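Putative hydroxymethylglutaryl-CoA synthase (Streptococcus mutans, PDB 3SQZ) probably catalyses the formation of hydroxymethylglutaryl-CoA as a thiolase-fold acyltransferase, and binds coenzyme A. Local coordinates at residues D83-L88 / V108-E113; V124-L129 / L168-D173. One frame throughout, in Å; residues are numbered along the deposited sequence. Where two conformers were deposited one is given.

Contact 1: D83-L88 / V108-E113; sequences DDVVTL and VILATE
V85 in the first turn of helix 85-94 reaches L110 and T112 through one methyl. That methyl, CG2, lies 3.3 Å from OG1 of T112. It also stands 4.1 Å from CD2 of L110, and CD1 of the same leucine is equally far, so the methyl meets the fork of the leucine. The side chains of V85 and T112 cross at about a right angle. With CG2 trans to the backbone N of V85, it is this methyl, and not CG1, that meets both T112 and L110.

The methyl meets the T112 hydroxyl, but the oxygen has polar partners elsewhere. It hydrogen bonds to the carbonyl O of S172 and to the amide N of S114. S172 also uses its OG to bond the carbonyl O of V85. The helix start is thus tied to the neighbouring strand 166-175.

Behind V85 the helix is capped. D84 is the N-cap, and its OD1 accepts from T87 N at 3.0 Å, nearly straight at 166°. D84 N donates to T87 OG1 at 2.8 Å, bent to 137°. T87 OG1 donates to D83 OD1 at 2.7 Å, and that oxygen accepts on its anti lone pair. The other D84 oxygen, OD2, makes a salt bridge with R417 and a hydrogen bond with Y419.

D84 and T87 form a capping box. It closes the N-terminus of helix 85-94, while V85 packs on L110 and T112 just before E113, the predicted acid-base residue of this thiolase fold.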
# COMPACT_ATOMS: atom_id res chain seq x y z
N ASP A 83 -16.97 0.74 2.43
CA ASP A 83 -15.66 0.14 2.67
C ASP A 83 -14.63 1.23 2.40
O ASP A 83 -14.33 1.55 1.25
CB ASP A 83 -15.45 -1.05 1.72
CG ASP A 83 -14.60 -2.18 2.32
OD1 ASP A 83 -13.99 -2.03 3.40
OD2 ASP A 83 -14.53 -3.25 1.67
N ASP A 84 -14.10 1.83 3.47
CA ASP A 84 -13.25 3.01 3.35
C ASP A 84 -11.87 2.77 3.95
O ASP A 84 -11.50 1.63 4.24
CB ASP A 84 -13.92 4.24 3.99
CG ASP A 84 -14.03 4.14 5.49
OD1 ASP A 84 -13.57 3.15 6.09
OD2 ASP A 84 -14.58 5.11 6.08
N VAL A 85 -11.10 3.84 4.14
CA VAL A 85 -9.76 3.71 4.69
C VAL A 85 -9.75 2.96 6.03
O VAL A 85 -8.87 2.14 6.29
CB VAL A 85 -9.08 5.11 4.84
CG1 VAL A 85 -9.87 6.04 5.77
CG2 VAL A 85 -7.64 4.97 5.31
N VAL A 86 -10.73 3.26 6.87
CA VAL A 86 -10.81 2.67 8.20
C VAL A 86 -11.14 1.19 8.15
O VAL A 86 -10.49 0.38 8.82
CB VAL A 86 -11.85 3.42 9.06
CG1 VAL A 86 -12.17 2.65 10.33
CG2 VAL A 86 -11.36 4.81 9.39
N THR A 87 -12.16 0.83 7.38
CA THR A 87 -12.58 -0.56 7.35
C THR A 87 -11.54 -1.45 6.67
O THR A 87 -11.29 -2.56 7.12
CB THR A 87 -13.95 -0.73 6.70
OG1 THR A 87 -13.91 -0.21 5.37
CG2 THR A 87 -14.99 0.04 7.49
N LEU A 88 -10.92 -0.96 5.60
CA LEU A 88 -9.86 -1.72 4.95
C LEU A 88 -8.68 -1.88 5.91
O LEU A 88 -8.10 -2.97 6.01
CB LEU A 88 -9.43 -1.06 3.64
CG LEU A 88 -10.47 -1.08 2.52
CD1 LEU A 88 -10.01 -0.20 1.38
CD2 LEU A 88 -10.77 -2.51 2.05
N VAL A 108 -0.31 2.74 17.17
CA VAL A 108 -1.04 2.41 15.96
C VAL A 108 -0.91 3.61 15.03
O VAL A 108 -1.31 4.72 15.39
CB VAL A 108 -2.53 2.16 16.27
CG1 VAL A 108 -3.30 1.83 14.98
CG2 VAL A 108 -2.71 1.04 17.30
N ILE A 109 -0.33 3.39 13.85
CA ILE A 109 -0.10 4.47 12.90
C ILE A 109 -0.84 4.15 11.61
O ILE A 109 -0.62 3.09 11.01
CB ILE A 109 1.39 4.68 12.56
CG1 ILE A 109 2.23 4.79 13.84
CG2 ILE A 109 1.56 5.90 11.68
CD1 ILE A 109 3.73 4.89 13.58
N LEU A 110 -1.69 5.07 11.17
CA LEU A 110 -2.36 4.95 9.88
C LEU A 110 -1.71 5.89 8.88
O LEU A 110 -1.77 7.11 9.05
CB LEU A 110 -3.84 5.30 10.02
CG LEU A 110 -4.61 5.39 8.69
CD1 LEU A 110 -4.61 4.07 7.92
CD2 LEU A 110 -6.03 5.88 8.94
N ALA A 111 -1.07 5.32 7.87
CA ALA A 111 -0.56 6.07 6.73
C ALA A 111 -1.64 6.07 5.65
O ALA A 111 -2.14 5.00 5.27
CB ALA A 111 0.71 5.41 6.21
N THR A 112 -2.03 7.25 5.19
CA THR A 112 -3.08 7.34 4.20
C THR A 112 -3.06 8.70 3.52
O THR A 112 -2.56 9.68 4.09
CB THR A 112 -4.49 7.10 4.83
OG1 THR A 112 -5.47 7.00 3.80
CG2 THR A 112 -4.88 8.24 5.78
N GLU A 113 -3.62 8.76 2.32
CA GLU A 113 -4.00 10.03 1.70
C GLU A 113 -5.48 10.02 1.36
O GLU A 113 -5.94 10.84 0.55
CB GLU A 113 -3.12 10.35 0.48
CG GLU A 113 -3.12 9.28 -0.59
CD GLU A 113 -2.40 9.71 -1.86
OE1 GLU A 113 -2.94 10.58 -2.57
OE2 GLU A 113 -1.30 9.17 -2.14

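Contact 2: V124-L129 / L168-D173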
# COMPACT_ATOMS: atom_id res chain seq x y z
N VAL A 124 -7.48 5.88 15.27
CA VAL A 124 -8.25 5.72 16.49
C VAL A 124 -9.35 4.67 16.30
O VAL A 124 -9.59 3.84 17.18
CB VAL A 124 -8.82 7.06 16.97
CG1 VAL A 124 -9.77 6.85 18.14
CG2 VAL A 124 -7.68 8.01 17.34
N TYR A 125 -10.02 4.71 15.16
CA TYR A 125 -11.05 3.71 14.86
C TYR A 125 -10.47 2.32 14.74
O TYR A 125 -11.09 1.35 15.18
CB TYR A 125 -11.78 4.05 13.56
CG TYR A 125 -12.60 5.31 13.61
CD1 TYR A 125 -13.78 5.37 14.33
CD2 TYR A 125 -12.20 6.44 12.90
CE1 TYR A 125 -14.54 6.52 14.36
CE2 TYR A 125 -12.96 7.59 12.92
CZ TYR A 125 -14.12 7.63 13.65
OH TYR A 125 -14.86 8.78 13.66
N VAL A 126 -9.30 2.21 14.14
CA VAL A 126 -8.67 0.90 14.00
C VAL A 126 -8.33 0.34 15.39
O VAL A 126 -8.58 -0.83 15.68
CB VAL A 126 -7.44 0.96 13.09
CG1 VAL A 126 -6.80 -0.41 12.97
CG2 VAL A 126 -7.82 1.49 11.71
N HIS A 127 -7.76 1.19 16.23
CA HIS A 127 -7.46 0.82 17.61
C HIS A 127 -8.69 0.24 18.32
O HIS A 127 -8.63 -0.80 18.97
CB HIS A 127 -6.92 2.04 18.36
CG HIS A 127 -6.63 1.77 19.80
ND1 HIS A 127 -7.60 1.85 20.77
CD2 HIS A 127 -5.49 1.40 20.43
CE1 HIS A 127 -7.07 1.53 21.94
NE2 HIS A 127 -5.79 1.26 21.76
N SER A 128 -9.83 0.91 18.16
CA SER A 128 -11.08 0.51 18.78
C SER A 128 -11.64 -0.78 18.19
O SER A 128 -12.01 -1.71 18.90
CB SER A 128 -12.08 1.65 18.58
OG SER A 128 -13.34 1.34 19.15
N LEU A 129 -11.74 -0.82 16.87
CA LEU A 129 -12.34 -1.96 16.18
C LEU A 129 -11.57 -3.25 16.45
O LEU A 129 -12.17 -4.33 16.50
CB LEU A 129 -12.42 -1.71 14.67
CG LEU A 129 -13.46 -0.69 14.22
CD1 LEU A 129 -13.20 -0.27 12.78
CD2 LEU A 129 -14.89 -1.19 14.40
N LEU A 168 1.69 -1.35 15.34
CA LEU A 168 0.88 -1.68 14.18
C LEU A 168 0.91 -0.52 13.20
O LEU A 168 0.51 0.60 13.54
CB LEU A 168 -0.55 -1.94 14.63
CG LEU A 168 -1.55 -2.26 13.52
CD1 LEU A 168 -1.16 -3.54 12.78
CD2 LEU A 168 -2.95 -2.35 14.09
N VAL A 169 1.41 -0.79 11.99
CA VAL A 169 1.43 0.18 10.91
C VAL A 169 0.41 -0.23 9.87
O VAL A 169 0.41 -1.37 9.42
CB VAL A 169 2.83 0.26 10.27
CG1 VAL A 169 2.83 1.17 9.03
CG2 VAL A 169 3.85 0.74 11.29
N LEU A 170 -0.47 0.69 9.50
CA LEU A 170 -1.48 0.47 8.48
C LEU A 170 -1.20 1.41 7.33
O LEU A 170 -0.96 2.60 7.55
CB LEU A 170 -2.88 0.76 9.01
CG LEU A 170 -3.46 -0.01 10.20
CD1 LEU A 170 -3.19 -1.50 10.12
CD2 LEU A 170 -3.02 0.57 11.52
N ALA A 171 -1.26 0.89 6.11
CA ALA A 171 -1.10 1.69 4.90
C ALA A 171 -2.33 1.41 4.06
O ALA A 171 -2.42 0.37 3.40
CB ALA A 171 0.14 1.28 4.16
N SER A 172 -3.30 2.33 4.11
CA SER A 172 -4.64 2.08 3.61
C SER A 172 -5.10 3.24 2.75
O SER A 172 -4.96 4.39 3.13
CB SER A 172 -5.60 1.91 4.79
OG SER A 172 -6.90 1.62 4.32
N ASP A 173 -5.66 2.93 1.58
CA ASP A 173 -6.00 3.98 0.63
C ASP A 173 -6.98 3.48 -0.42
O ASP A 173 -7.05 2.28 -0.72
CB ASP A 173 -4.75 4.51 -0.09
CG ASP A 173 -4.08 5.67 0.64
OD1 ASP A 173 -2.88 5.56 0.96
OD2 ASP A 173 -4.76 6.70 0.86
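OD2 of D173 is hydrogen-bonded by three groups, the backbone N of E113 and the hydroxyls of T112 and S114, while OD1 of the same carboxylate bonds the hydroxyl of T313. With both oxygens engaged, the rotation of this buried group is probably fixed. The packing on helix 122-129 lies earlier on strand 166-175, at L168 and L170.

There V126 is the residue that meets the strand. Its CG1 sits 4.2 Å from CD2 of L170 and 4.5 Å from CD2 of L168. One valine methyl therefore faces the ends of two leucines, two residues apart on the same face of the strand. The side chains of V126 and L170 run past each other in opposite directions. V126 holds CG1 trans to its backbone N (chi1 180°), and this turns that methyl, rather than CG2, onto both leucines. The CA atoms of V126 and L170 are 9.1 Å apart, a gap spanned by the two side chains.

Other groups complete the packing. A89 of helix 85-94 also touches V126. On the opposite face of the strand, V169 and A171 pack on helix 147-161. This is the alpha/beta layering of the thiolase fold, with helices covering both faces of the sheet.

In the fold
Contacts 1 and 2 are both buried and lie on the same side of the chain's centre, their centres about 5 Å apart. Each sets a helix against the same sheet, since strands 105-111 and 166-175 are neighbours in it. A111 N to L170 O, 2.7 Å, is a probable backbone bond between those strands. The two helices also touch, with V86 CG1 3.5 Å from Y125 CB. Contact 1 lies beside E113, a predicted active-site residue, and mixes apolar packing with polar groups and a helix cap. Contact 2 is apolar across its segments, and its helix has partly exposed residues and lies away from the annotated sites.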